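Local atomic coordinates of PKS_KS domain-containing protein (Photorhabdus luminescens subsp. laumondii, PDB entry 6SMO), a protein that probably catalyses the carbon–carbon bond-forming condensation of acyl thioesters, as a beta-ketoacyl-ACP synthase. Residues M306-C311 with S344-F349; N327-H332 with T420-S425; S354-P359 with D403-Y408. All blocks are in the same frame, centred on the assembly; numbering follows the deposited sequence.

Contact 1: M306-C311 with S344-F349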
ATOM      1  N   MET B 306       2.646  17.255 -13.595  1.00 46.70           N
ATOM      2  CA  MET B 306       1.401  17.173 -14.408  1.00 46.95           C
ATOM      3  C   MET B 306       0.447  16.138 -13.796  1.00 44.59           C
ATOM      4  O   MET B 306      -0.772  16.400 -13.787  1.00 44.38           O
ATOM      5  CB  MET B 306       1.710  16.783 -15.857  1.00 48.67           C
ATOM      6  CG  MET B 306       2.470  17.848 -16.626  1.00 51.34           C
ATOM      7  SD  MET B 306       1.452  19.293 -17.023  1.00 54.23           S
ATOM      8  CE  MET B 306       2.585  20.213 -18.064  1.00 54.99           C
ATOM      9  N   ALA B 307       0.982  15.008 -13.318  1.00 42.35           N
ATOM     10  CA  ALA B 307       0.217  13.889 -12.719  1.00 40.93           C
ATOM     11  C   ALA B 307      -0.524  14.376 -11.467  1.00 39.42           C
ATOM     12  O   ALA B 307      -1.748  14.151 -11.381  1.00 39.11           O
ATOM     13  CB  ALA B 307       1.139  12.738 -12.399  1.00 40.92           C
ATOM     14  N   MET B 308       0.196  15.023 -10.543  1.00 38.15           N
ATOM     15  CA  MET B 308      -0.356  15.583  -9.279  1.00 37.19           C
ATOM     16  C   MET B 308      -1.429  16.629  -9.608  1.00 37.26           C
ATOM     17  O   MET B 308      -2.458  16.650  -8.908  1.00 37.13           O
ATOM     18  CB  MET B 308       0.750  16.220  -8.428  1.00 36.77           C
ATOM     19  CG  MET B 308       0.243  16.937  -7.184  1.00 36.18           C
ATOM     20  SD  MET B 308      -0.763  15.885  -6.103  1.00 35.61           S
ATOM     21  CE  MET B 308       0.469  15.344  -4.920  1.00 35.76           C
ATOM     22  N   ALA B 309      -1.194  17.457 -10.633  1.00 37.79           N
ATOM     23  CA  ALA B 309      -2.121  18.510 -11.112  1.00 38.05           C
ATOM     24  C   ALA B 309      -3.427  17.874 -11.605  1.00 38.09           C
ATOM     25  O   ALA B 309      -4.499  18.450 -11.333  1.00 38.37           O
ATOM     26  CB  ALA B 309      -1.466  19.332 -12.195  1.00 38.31           C
ATOM     27  N   ARG B 310      -3.338  16.734 -12.300  1.00 38.24           N
ATOM     28  CA  ARG B 310      -4.510  15.984 -12.830  1.00 38.77           C
ATOM     29  C   ARG B 310      -5.294  15.377 -11.658  1.00 38.56           C
ATOM     30  O   ARG B 310      -6.537  15.356 -11.735  1.00 38.87           O
ATOM     31  CB  ARG B 310      -4.077  14.901 -13.825  1.00 39.20           C
ATOM     32  CG  ARG B 310      -5.156  14.531 -14.833  1.00 40.08           C
ATOM     33  CD  ARG B 310      -4.729  13.482 -15.844  1.00 40.81           C
ATOM     34  NE  ARG B 310      -5.168  12.138 -15.479  1.00 41.04           N
ATOM     35  CZ  ARG B 310      -4.438  11.230 -14.831  1.00 41.28           C
ATOM     36  NH1 ARG B 310      -4.958  10.043 -14.563  1.00 41.36           N
ATOM     37  NH2 ARG B 310      -3.198  11.495 -14.455  1.00 41.81           N
ATOM     38  N   CYS B 311      -4.589  14.912 -10.620  1.00 38.26           N
ATOM     39  CA  CYS B 311      -5.168  14.293  -9.394  1.00 38.26           C
ATOM     40  C   CYS B 311      -5.985  15.332  -8.613  1.00 38.78           C
ATOM     41  O   CYS B 311      -7.082  14.978  -8.140  1.00 38.97           O
ATOM     42  CB  CYS B 311      -4.079  13.709  -8.501  1.00 37.73           C
ATOM     43  SG  CYS B 311      -4.716  12.569  -7.246  1.00 37.17           S
ATOM     44  N   SER B 344       4.664  22.440  -5.934  1.00 38.62           N
ATOM     45  CA  SER B 344       4.613  23.896  -6.235  1.00 38.73           C
ATOM     46  C   SER B 344       4.152  24.109  -7.681  1.00 38.16           C
ATOM     47  O   SER B 344       3.222  24.913  -7.890  1.00 38.00           O
ATOM     48  CB  SER B 344       5.944  24.554  -5.977  1.00 39.56           C
ATOM     49  OG  SER B 344       6.295  24.456  -4.605  1.00 40.49           O
ATOM     50  N   ASN B 345       4.772  23.399  -8.631  1.00 37.75           N
ATOM     51  CA  ASN B 345       4.461  23.480 -10.084  1.00 37.51           C
ATOM     52  C   ASN B 345       3.082  22.862 -10.357  1.00 36.99           C
ATOM     53  O   ASN B 345       2.413  23.328 -11.301  1.00 37.33           O
ATOM     54  CB  ASN B 345       5.549  22.817 -10.935  1.00 37.41           C
ATOM     55  CG  ASN B 345       6.850  23.591 -10.946  1.00 37.29           C
ATOM     56  OD1 ASN B 345       6.853  24.820 -10.878  1.00 36.74           O
ATOM     57  ND2 ASN B 345       7.964  22.884 -11.041  1.00 37.48           N
ATOM     58  N   ALA B 346       2.677  21.857  -9.573  1.00 36.49           N
ATOM     59  CA  ALA B 346       1.360  21.181  -9.677  1.00 37.02           C
ATOM     60  C   ALA B 346       0.239  22.167  -9.323  1.00 37.27           C
ATOM     61  O   ALA B 346      -0.742  22.244 -10.089  1.00 37.38           O
ATOM     62  CB  ALA B 346       1.321  19.959  -8.792  1.00 36.96           C
ATOM     63  N   ILE B 347       0.392  22.896  -8.210  1.00 37.42           N
ATOM     64  CA  ILE B 347      -0.574  23.930  -7.725  1.00 37.74           C
ATOM     65  C   ILE B 347      -0.613  25.084  -8.736  1.00 38.37           C
ATOM     66  O   ILE B 347      -1.715  25.613  -8.980  1.00 37.76           O
ATOM     67  CB  ILE B 347      -0.207  24.407  -6.304  1.00 37.44           C
ATOM     68  CG1 ILE B 347      -0.341  23.277  -5.278  1.00 37.32           C
ATOM     69  CG2 ILE B 347      -1.032  25.621  -5.898  1.00 37.34           C
ATOM     70  CD1 ILE B 347       0.448  23.498  -4.008  1.00 37.34           C
ATOM     71  N   LYS B 348       0.545  25.449  -9.299  1.00 39.39           N
ATOM     72  CA  LYS B 348       0.692  26.525 -10.320  1.00 40.40           C
ATOM     73  C   LYS B 348      -0.071  26.157 -11.600  1.00 41.41           C
ATOM     74  O   LYS B 348      -0.553  27.083 -12.273  1.00 41.42           O
ATOM     75  CB  LYS B 348       2.166  26.777 -10.651  1.00 40.37           C
ATOM     76  CG  LYS B 348       2.883  27.751  -9.726  1.00 40.63           C
ATOM     77  CD  LYS B 348       4.308  28.026 -10.149  1.00 41.10           C
ATOM     78  CE  LYS B 348       4.923  29.209  -9.437  1.00 41.78           C
ATOM     79  NZ  LYS B 348       6.236  29.570 -10.023  1.00 42.45           N
ATOM     80  N   PHE B 349      -0.163  24.863 -11.932  1.00 42.46           N
ATOM     81  CA  PHE B 349      -0.790  24.367 -13.186  1.00 43.75           C
ATOM     82  C   PHE B 349      -2.320  24.422 -13.071  1.00 43.90           C
ATOM     83  O   PHE B 349      -2.970  24.854 -14.043  1.00 44.22           O
ATOM     84  CB  PHE B 349      -0.314  22.952 -13.523  1.00 44.64           C
ATOM     85  CG  PHE B 349      -0.591  22.544 -14.948  1.00 45.96           C
ATOM     86  CD1 PHE B 349       0.235  22.968 -15.977  1.00 46.87           C
ATOM     87  CD2 PHE B 349      -1.688  21.756 -15.264  1.00 46.88           C
ATOM     88  CE1 PHE B 349      -0.022  22.603 -17.290  1.00 47.79           C
ATOM     89  CE2 PHE B 349      -1.944  21.391 -16.577  1.00 47.65           C
ATOM     90  CZ  PHE B 349      -1.111  21.814 -17.588  1.00 48.20           C
TER

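Contact 2: N327-H332 with T420-S425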
ATOM      1  N   ASN B 327      -8.829  28.094  -1.016  1.00 37.81           N
ATOM      2  CA  ASN B 327      -8.035  29.198  -0.408  1.00 37.50           C
ATOM      3  C   ASN B 327      -7.093  28.654   0.678  1.00 37.46           C
ATOM      4  O   ASN B 327      -6.620  29.466   1.494  1.00 37.59           O
ATOM      5  CB  ASN B 327      -8.945  30.307   0.132  1.00 37.38           C
ATOM      6  CG  ASN B 327      -9.748  29.898   1.351  1.00 37.05           C
ATOM      7  OD1 ASN B 327     -10.023  28.719   1.562  1.00 36.94           O
ATOM      8  ND2 ASN B 327     -10.131  30.872   2.160  1.00 36.91           N
ATOM      9  N   TYR B 328      -6.810  27.346   0.681  1.00 37.16           N
ATOM     10  CA  TYR B 328      -5.814  26.708   1.584  1.00 36.80           C
ATOM     11  C   TYR B 328      -5.466  25.301   1.080  1.00 36.33           C
ATOM     12  O   TYR B 328      -6.375  24.581   0.623  1.00 37.33           O
ATOM     13  CB  TYR B 328      -6.326  26.650   3.025  1.00 36.76           C
ATOM     14  CG  TYR B 328      -5.454  25.825   3.937  1.00 37.02           C
ATOM     15  CD1 TYR B 328      -4.177  26.245   4.273  1.00 37.00           C
ATOM     16  CD2 TYR B 328      -5.885  24.605   4.433  1.00 37.04           C
ATOM     17  CE1 TYR B 328      -3.357  25.487   5.093  1.00 36.91           C
ATOM     18  CE2 TYR B 328      -5.078  23.835   5.255  1.00 36.85           C
ATOM     19  CZ  TYR B 328      -3.810  24.276   5.587  1.00 36.84           C
ATOM     20  OH  TYR B 328      -3.015  23.517   6.396  1.00 36.70           O
ATOM     21  N   ILE B 329      -4.184  24.931   1.171  1.00 35.51           N
ATOM     22  CA  ILE B 329      -3.632  23.616   0.722  1.00 34.63           C
ATOM     23  C   ILE B 329      -2.708  23.069   1.818  1.00 34.30           C
ATOM     24  O   ILE B 329      -1.729  23.758   2.160  1.00 33.74           O
ATOM     25  CB  ILE B 329      -2.899  23.760  -0.630  1.00 34.52           C
ATOM     26  CG1 ILE B 329      -3.826  24.269  -1.738  1.00 34.59           C
ATOM     27  CG2 ILE B 329      -2.225  22.454  -1.028  1.00 34.19           C
ATOM     28  CD1 ILE B 329      -3.105  24.914  -2.899  1.00 34.89           C
ATOM     29  N   SER B 330      -3.015  21.880   2.347  1.00 34.00           N
ATOM     30  CA  SER B 330      -2.142  21.091   3.257  1.00 34.13           C
ATOM     31  C   SER B 330      -1.254  20.168   2.414  1.00 34.44           C
ATOM     32  O   SER B 330      -1.622  18.992   2.234  1.00 35.49           O
ATOM     33  CB  SER B 330      -2.954  20.310   4.259  1.00 33.76           C
ATOM     34  OG  SER B 330      -2.116  19.487   5.059  1.00 33.63           O
ATOM     35  N   ALA B 331      -0.130  20.686   1.909  1.00 34.24           N
ATOM     36  CA  ALA B 331       0.769  19.979   0.966  1.00 34.26           C
ATOM     37  C   ALA B 331       1.500  18.842   1.689  1.00 34.57           C
ATOM     38  O   ALA B 331       1.623  18.902   2.930  1.00 34.60           O
ATOM     39  CB  ALA B 331       1.744  20.945   0.341  1.00 34.29           C
ATOM     40  N   HIS B 332       2.000  17.891   0.898  1.00 34.71           N
ATOM     41  CA  HIS B 332       2.762  16.716   1.385  1.00 35.24           C
ATOM     42  C   HIS B 332       4.048  17.204   2.051  1.00 35.36           C
ATOM     43  O   HIS B 332       4.300  16.774   3.175  1.00 36.57           O
ATOM     44  CB  HIS B 332       3.028  15.799   0.188  1.00 35.07           C
ATOM     45  CG  HIS B 332       3.769  14.551   0.504  1.00 35.13           C
ATOM     46  ND1 HIS B 332       3.153  13.451   1.013  1.00 35.27           N
ATOM     47  CD2 HIS B 332       5.064  14.227   0.359  1.00 35.20           C
ATOM     48  CE1 HIS B 332       4.037  12.501   1.187  1.00 35.42           C
ATOM     49  NE2 HIS B 332       5.212  12.952   0.795  1.00 35.39           N
ATOM     50  N   THR B 420     -12.715  26.062   1.254  1.00 37.59           N
ATOM     51  CA  THR B 420     -12.404  24.759   0.607  1.00 36.57           C
ATOM     52  C   THR B 420     -10.905  24.481   0.752  1.00 35.58           C
ATOM     53  O   THR B 420     -10.107  25.301   0.261  1.00 35.17           O
ATOM     54  CB  THR B 420     -12.837  24.755  -0.865  1.00 36.74           C
ATOM     55  OG1 THR B 420     -14.210  25.144  -0.925  1.00 36.89           O
ATOM     56  CG2 THR B 420     -12.662  23.407  -1.529  1.00 36.81           C
ATOM     57  N   ALA B 421     -10.548  23.367   1.398  1.00 35.03           N
ATOM     58  CA  ALA B 421      -9.153  22.955   1.684  1.00 34.55           C
ATOM     59  C   ALA B 421      -8.760  21.778   0.786  1.00 34.09           C
ATOM     60  O   ALA B 421      -9.602  20.882   0.577  1.00 33.70           O
ATOM     61  CB  ALA B 421      -9.011  22.604   3.144  1.00 34.52           C
ATOM     62  N   LEU B 422      -7.525  21.794   0.276  1.00 34.04           N
ATOM     63  CA  LEU B 422      -6.890  20.674  -0.472  1.00 34.11           C
ATOM     64  C   LEU B 422      -5.862  19.991   0.436  1.00 33.85           C
ATOM     65  O   LEU B 422      -5.297  20.676   1.310  1.00 33.94           O
ATOM     66  CB  LEU B 422      -6.226  21.215  -1.742  1.00 34.52           C
ATOM     67  CG  LEU B 422      -6.999  21.006  -3.044  1.00 34.79           C
ATOM     68  CD1 LEU B 422      -8.429  21.515  -2.933  1.00 35.26           C
ATOM     69  CD2 LEU B 422      -6.283  21.687  -4.200  1.00 35.08           C
ATOM     70  N   LYS B 423      -5.638  18.693   0.224  1.00 33.71           N
ATOM     71  CA  LYS B 423      -4.680  17.857   0.996  1.00 33.46           C
ATOM     72  C   LYS B 423      -3.943  16.934   0.022  1.00 33.44           C
ATOM     73  O   LYS B 423      -4.546  15.937  -0.415  1.00 33.43           O
ATOM     74  CB  LYS B 423      -5.427  17.069   2.076  1.00 33.50           C
ATOM     75  CG  LYS B 423      -4.614  16.007   2.806  1.00 33.47           C
ATOM     76  CD  LYS B 423      -3.533  16.574   3.701  1.00 33.34           C
ATOM     77  CE  LYS B 423      -2.446  15.570   4.018  1.00 33.40           C
ATOM     78  NZ  LYS B 423      -1.478  15.433   2.905  1.00 33.63           N
ATOM     79  N   LEU B 424      -2.689  17.268  -0.297  1.00 33.79           N
ATOM     80  CA  LEU B 424      -1.848  16.555  -1.296  1.00 34.12           C
ATOM     81  C   LEU B 424      -0.986  15.514  -0.571  1.00 34.26           C
ATOM     82  O   LEU B 424      -0.385  15.866   0.464  1.00 34.16           O
ATOM     83  CB  LEU B 424      -0.979  17.575  -2.040  1.00 34.53           C
ATOM     84  CG  LEU B 424      -1.673  18.389  -3.134  1.00 34.90           C
ATOM     85  CD1 LEU B 424      -3.026  18.917  -2.680  1.00 34.84           C
ATOM     86  CD2 LEU B 424      -0.787  19.540  -3.588  1.00 35.18           C
ATOM     87  N   SER B 425      -0.942  14.285  -1.095  1.00 34.35           N
ATOM     88  CA  SER B 425      -0.081  13.175  -0.605  1.00 34.46           C
ATOM     89  C   SER B 425       0.621  12.498  -1.786  1.00 34.70           C
ATOM     90  O   SER B 425       0.025  12.437  -2.878  1.00 34.92           O
ATOM     91  CB  SER B 425      -0.871  12.182   0.208  1.00 34.40           C
ATOM     92  OG  SER B 425      -1.237  12.735   1.464  1.00 34.52           O
TER
HETATM   93  O   HOH W   1       1.166  13.755   3.635  1.00 24.04           O

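Contact 3: S354-P359 with D403-Y408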
ATOM      1  N   SER B 354      -3.667  32.544  -9.743  1.00 46.48           N
ATOM      2  CA  SER B 354      -4.392  32.660  -8.450  1.00 46.02           C
ATOM      3  C   SER B 354      -3.701  31.837  -7.351  1.00 45.48           C
ATOM      4  O   SER B 354      -4.167  31.902  -6.197  1.00 45.43           O
ATOM      5  CB  SER B 354      -5.830  32.239  -8.609  1.00 46.31           C
ATOM      6  OG  SER B 354      -6.451  32.942  -9.678  1.00 46.34           O
ATOM      7  N   ALA B 355      -2.638  31.099  -7.693  1.00 44.97           N
ATOM      8  CA  ALA B 355      -1.934  30.145  -6.803  1.00 44.81           C
ATOM      9  C   ALA B 355      -1.117  30.885  -5.736  1.00 45.02           C
ATOM     10  O   ALA B 355      -0.942  30.321  -4.637  1.00 44.96           O
ATOM     11  CB  ALA B 355      -1.052  29.236  -7.625  1.00 44.47           C
ATOM     12  N   PHE B 356      -0.633  32.093  -6.047  1.00 44.97           N
ATOM     13  CA  PHE B 356       0.357  32.854  -5.236  1.00 44.74           C
ATOM     14  C   PHE B 356      -0.256  33.296  -3.900  1.00 45.15           C
ATOM     15  O   PHE B 356       0.462  33.253  -2.880  1.00 47.10           O
ATOM     16  CB  PHE B 356       0.899  34.044  -6.034  1.00 44.13           C
ATOM     17  CG  PHE B 356       1.860  33.661  -7.130  1.00 43.61           C
ATOM     18  CD1 PHE B 356       3.206  33.469  -6.858  1.00 43.33           C
ATOM     19  CD2 PHE B 356       1.420  33.479  -8.433  1.00 43.62           C
ATOM     20  CE1 PHE B 356       4.091  33.112  -7.865  1.00 43.21           C
ATOM     21  CE2 PHE B 356       2.306  33.121  -9.438  1.00 43.52           C
ATOM     22  CZ  PHE B 356       3.639  32.939  -9.153  1.00 43.22           C
ATOM     23  N   GLY B 357      -1.529  33.703  -3.903  1.00 44.75           N
ATOM     24  CA  GLY B 357      -2.244  34.202  -2.709  1.00 43.84           C
ATOM     25  C   GLY B 357      -2.489  33.118  -1.672  1.00 42.46           C
ATOM     26  O   GLY B 357      -2.505  33.452  -0.471  1.00 41.91           O
ATOM     27  N   ILE B 358      -2.668  31.869  -2.114  1.00 41.41           N
ATOM     28  CA  ILE B 358      -3.175  30.733  -1.286  1.00 40.30           C
ATOM     29  C   ILE B 358      -2.095  30.300  -0.295  1.00 39.65           C
ATOM     30  O   ILE B 358      -0.998  29.925  -0.704  1.00 39.81           O
ATOM     31  CB  ILE B 358      -3.632  29.566  -2.185  1.00 40.54           C
ATOM     32  CG1 ILE B 358      -4.798  29.979  -3.087  1.00 40.95           C
ATOM     33  CG2 ILE B 358      -3.974  28.339  -1.352  1.00 40.55           C
ATOM     34  CD1 ILE B 358      -5.030  29.057  -4.261  1.00 41.35           C
ATOM     35  N   PRO B 359      -2.370  30.342   1.030  1.00 38.49           N
ATOM     36  CA  PRO B 359      -1.474  29.751   2.026  1.00 38.02           C
ATOM     37  C   PRO B 359      -1.322  28.233   1.841  1.00 37.25           C
ATOM     38  O   PRO B 359      -2.326  27.542   1.813  1.00 37.04           O
ATOM     39  CB  PRO B 359      -2.143  30.073   3.375  1.00 38.18           C
ATOM     40  CG  PRO B 359      -3.065  31.236   3.075  1.00 38.50           C
ATOM     41  CD  PRO B 359      -3.527  31.003   1.653  1.00 38.66           C
ATOM     42  N   ASP B 403      12.641  28.670  -7.305  1.00 50.55           N
ATOM     43  CA  ASP B 403      11.691  27.754  -7.997  1.00 50.12           C
ATOM     44  C   ASP B 403      10.393  27.656  -7.186  1.00 49.49           C
ATOM     45  O   ASP B 403       9.310  27.782  -7.793  1.00 50.86           O
ATOM     46  CB  ASP B 403      12.308  26.371  -8.222  1.00 49.81           C
ATOM     47  CG  ASP B 403      13.522  26.374  -9.136  1.00 50.22           C
ATOM     48  OD1 ASP B 403      13.578  27.236 -10.037  1.00 49.93           O
ATOM     49  OD2 ASP B 403      14.402  25.512  -8.941  1.00 50.56           O
ATOM     50  N   CYS B 404      10.504  27.424  -5.873  1.00 48.46           N
ATOM     51  CA  CYS B 404       9.375  27.402  -4.902  1.00 47.09           C
ATOM     52  C   CYS B 404       9.091  28.832  -4.426  1.00 46.80           C
ATOM     53  O   CYS B 404       9.712  29.254  -3.428  1.00 47.60           O
ATOM     54  CB  CYS B 404       9.691  26.498  -3.714  1.00 46.38           C
ATOM     55  SG  CYS B 404      10.009  24.775  -4.174  1.00 45.09           S
ATOM     56  N   ASP B 405       8.189  29.545  -5.112  1.00 45.87           N
ATOM     57  CA  ASP B 405       7.924  30.995  -4.896  1.00 45.60           C
ATOM     58  C   ASP B 405       6.432  31.230  -4.615  1.00 45.06           C
ATOM     59  O   ASP B 405       5.916  32.284  -5.036  1.00 45.53           O
ATOM     60  CB  ASP B 405       8.420  31.822  -6.087  1.00 45.83           C
ATOM     61  CG  ASP B 405       7.747  31.485  -7.409  1.00 45.65           C
ATOM     62  OD1 ASP B 405       7.316  30.325  -7.571  1.00 44.65           O
ATOM     63  OD2 ASP B 405       7.659  32.387  -8.265  1.00 45.91           O
ATOM     64  N   LEU B 406       5.774  30.298  -3.916  1.00 44.46           N
ATOM     65  CA  LEU B 406       4.380  30.449  -3.414  1.00 44.01           C
ATOM     66  C   LEU B 406       4.429  30.845  -1.933  1.00 42.52           C
ATOM     67  O   LEU B 406       5.533  30.846  -1.357  1.00 43.39           O
ATOM     68  CB  LEU B 406       3.616  29.135  -3.608  1.00 44.28           C
ATOM     69  CG  LEU B 406       3.422  28.683  -5.056  1.00 44.87           C
ATOM     70  CD1 LEU B 406       3.013  27.219  -5.118  1.00 44.83           C
ATOM     71  CD2 LEU B 406       2.396  29.551  -5.769  1.00 45.32           C
ATOM     72  N   ASP B 407       3.272  31.174  -1.348  1.00 41.46           N
ATOM     73  CA  ASP B 407       3.122  31.497   0.097  1.00 40.46           C
ATOM     74  C   ASP B 407       3.142  30.183   0.886  1.00 39.74           C
ATOM     75  O   ASP B 407       2.190  29.394   0.733  1.00 39.89           O
ATOM     76  CB  ASP B 407       1.842  32.300   0.352  1.00 39.92           C
ATOM     77  CG  ASP B 407       1.648  32.748   1.793  1.00 39.61           C
ATOM     78  OD1 ASP B 407       2.521  32.442   2.633  1.00 39.06           O
ATOM     79  OD2 ASP B 407       0.622  33.403   2.065  1.00 39.04           O
ATOM     80  N   TYR B 408       4.187  29.959   1.691  1.00 39.28           N
ATOM     81  CA  TYR B 408       4.412  28.707   2.464  1.00 38.92           C
ATOM     82  C   TYR B 408       4.236  28.951   3.969  1.00 39.58           C
ATOM     83  O   TYR B 408       4.505  28.012   4.749  1.00 39.49           O
ATOM     84  CB  TYR B 408       5.788  28.120   2.143  1.00 38.59           C
ATOM     85  CG  TYR B 408       5.971  27.761   0.691  1.00 37.87           C
ATOM     86  CD1 TYR B 408       5.155  26.823   0.079  1.00 37.30           C
ATOM     87  CD2 TYR B 408       6.954  28.364  -0.078  1.00 37.70           C
ATOM     88  CE1 TYR B 408       5.308  26.493  -1.259  1.00 37.45           C
ATOM     89  CE2 TYR B 408       7.121  28.044  -1.415  1.00 37.78           C
ATOM     90  CZ  TYR B 408       6.298  27.104  -2.008  1.00 37.78           C
ATOM     91  OH  TYR B 408       6.458  26.785  -3.325  1.00 38.00           O
TER

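Contact 1: M306-C311 with S344-F349
R310 N donates to M306 O at 3.0 Å, a regular bond of the helical turn from which the M306 side chain meets F349 across the helix pair. Two alanines face each other where the axes of 306-311 and 344-349 come within 8.0 Å, crossing at -50°, an angle familiar from ridges-into-grooves packing. A309 CB lies 3.7 Å from A346 O, a plain van der Waals contact. Next to them M308 lays its CG against A346 CB (3.6 Å). The bends at its chi2 and chi3 then lead the sulfur and methyl away from this helix.

On the solvent-exposed side, M306 and F349 make a Met-aromatic contact. M306 SD stands over one face of the F349 ring, 3.8 Å from the centroid and 19° off the normal, while CE reaches ring atom CE1 at 3.6 Å. The methionine side chain bends at chi2 (-72°) and crosses the phenylalanine at about a right angle. F349 CB points toward helix 306-319, and ring atom F349 CD2 meets A309 CB at 3.9 Å.

Both helices pack on the C-terminal part of the main sheet: M308 touches L424 of strand 420-427 and V434 of strand 431-438, and I347 likewise rests on L424.

Contact 2: N327-H332 with T420-S425
Strands 327-330 and 420-425 run parallel, their axes 22° apart, with I329 in register with L422 and a zigzag of backbone bonds between them. They are neighbours in the mixed sheet of the C-terminal half of the thiolase fold. L422 N donates to Y328 O (3.0 Å), and S330 N to L422 O (2.8 Å). The last bond, L424 N to S330 O, is more bent at 146°, its donor standing above the carbonyl plane.

On one face of the sheet I329 and L422 lie side by side, CG1 against CB at 3.9 Å, and I329 CG2 also reaches L424 CD1. Helices 306-319 and 337-350 pack on this side. The other face carries Y328, S330, A421 and K423 and is covered by helix 372-388. Here A421 CB sits at the edge of the Y328 ring, whose hydroxyl bonds to N361, and K423 CD passes S330 OG at 3.5 Å.

Beyond the strand, the side chain of H332 is about 6 Å from the bound pentaoxododecanal, consistent with a histidine of the Cys-His-His site of such synthases. K423, bent at chi2 and chi4, brings NZ to S425 OG (3.1 Å), itself bonded to N375. K423 NZ also donates to a water at 3.2 Å, which has a weak 3.3 Å bond with H332 ND1.

Contact 3: S354-P359 with D403-Y408
This is a loop-against-loop contact at the periphery of the thiolase fold, partly buried and made largely by van der Waals packing. Residues 354-359 link helix 337-350 to the short edge strand 360-361, with a helical bend at 355-357. Residues 403-408 pass alongside in the long connection between strands 390-391 and 414-415.

L406 is the buried side chain of the contact. With CG anti to the carbonyl carbon (chi1 -64°), it carries the CD2 methyl to A355, which it meets at both the carbonyl oxygen O (3.6 Å) and CB (3.9 Å). The same methyl lies over one face of the F356 ring, 4.1 Å from CD1 and offset toward the rim, the two side chains crossing at about a right angle. F356 itself is largely exposed, and its ring edge is turned to D405. Backbone atom D405 O is 3.5 Å from F356 CE1, and carboxylate oxygen OD2 lies in the ring plane at 3.7 Å from the same carbon. Carboxylate and ring planes are nearly perpendicular, 88° apart. The other oxygen, OD1, is anchored by a salt bridge to K348 of helix 337-350, which should help fix the rotation of the carboxylate.

D407 points its CB toward 354-359, 3.8 Å from I358 O, and its backbone O lies beside P359. D407 OD1 takes a bond from I409 N, and D407 CB packs 3.6 Å from F356 O.

Overall arrangement
The three contacts lie on one side of the chain's centre, their own centres 12 to 13 Å apart, and form a continuous block running from the sheet outward. Contact 2 is the strand layer, contact 1 the pair of helices packed on it, and contact 3 the surface loops at their outer end. Strand 326-330 follows helix 306-319 and precedes helix 337-350, so contacts 1 and 2 alternate along the chain. Contact 3 follows contact 1, both its segments falling between the strands of contact 2, and meets strand 326-330 where I329 N probably bonds to P359 O. The K348–D405 salt bridge and S344–Y408 join helix 337-350 to the loops; past the far end of strand 326-330, H332 lies by the ligand pocket.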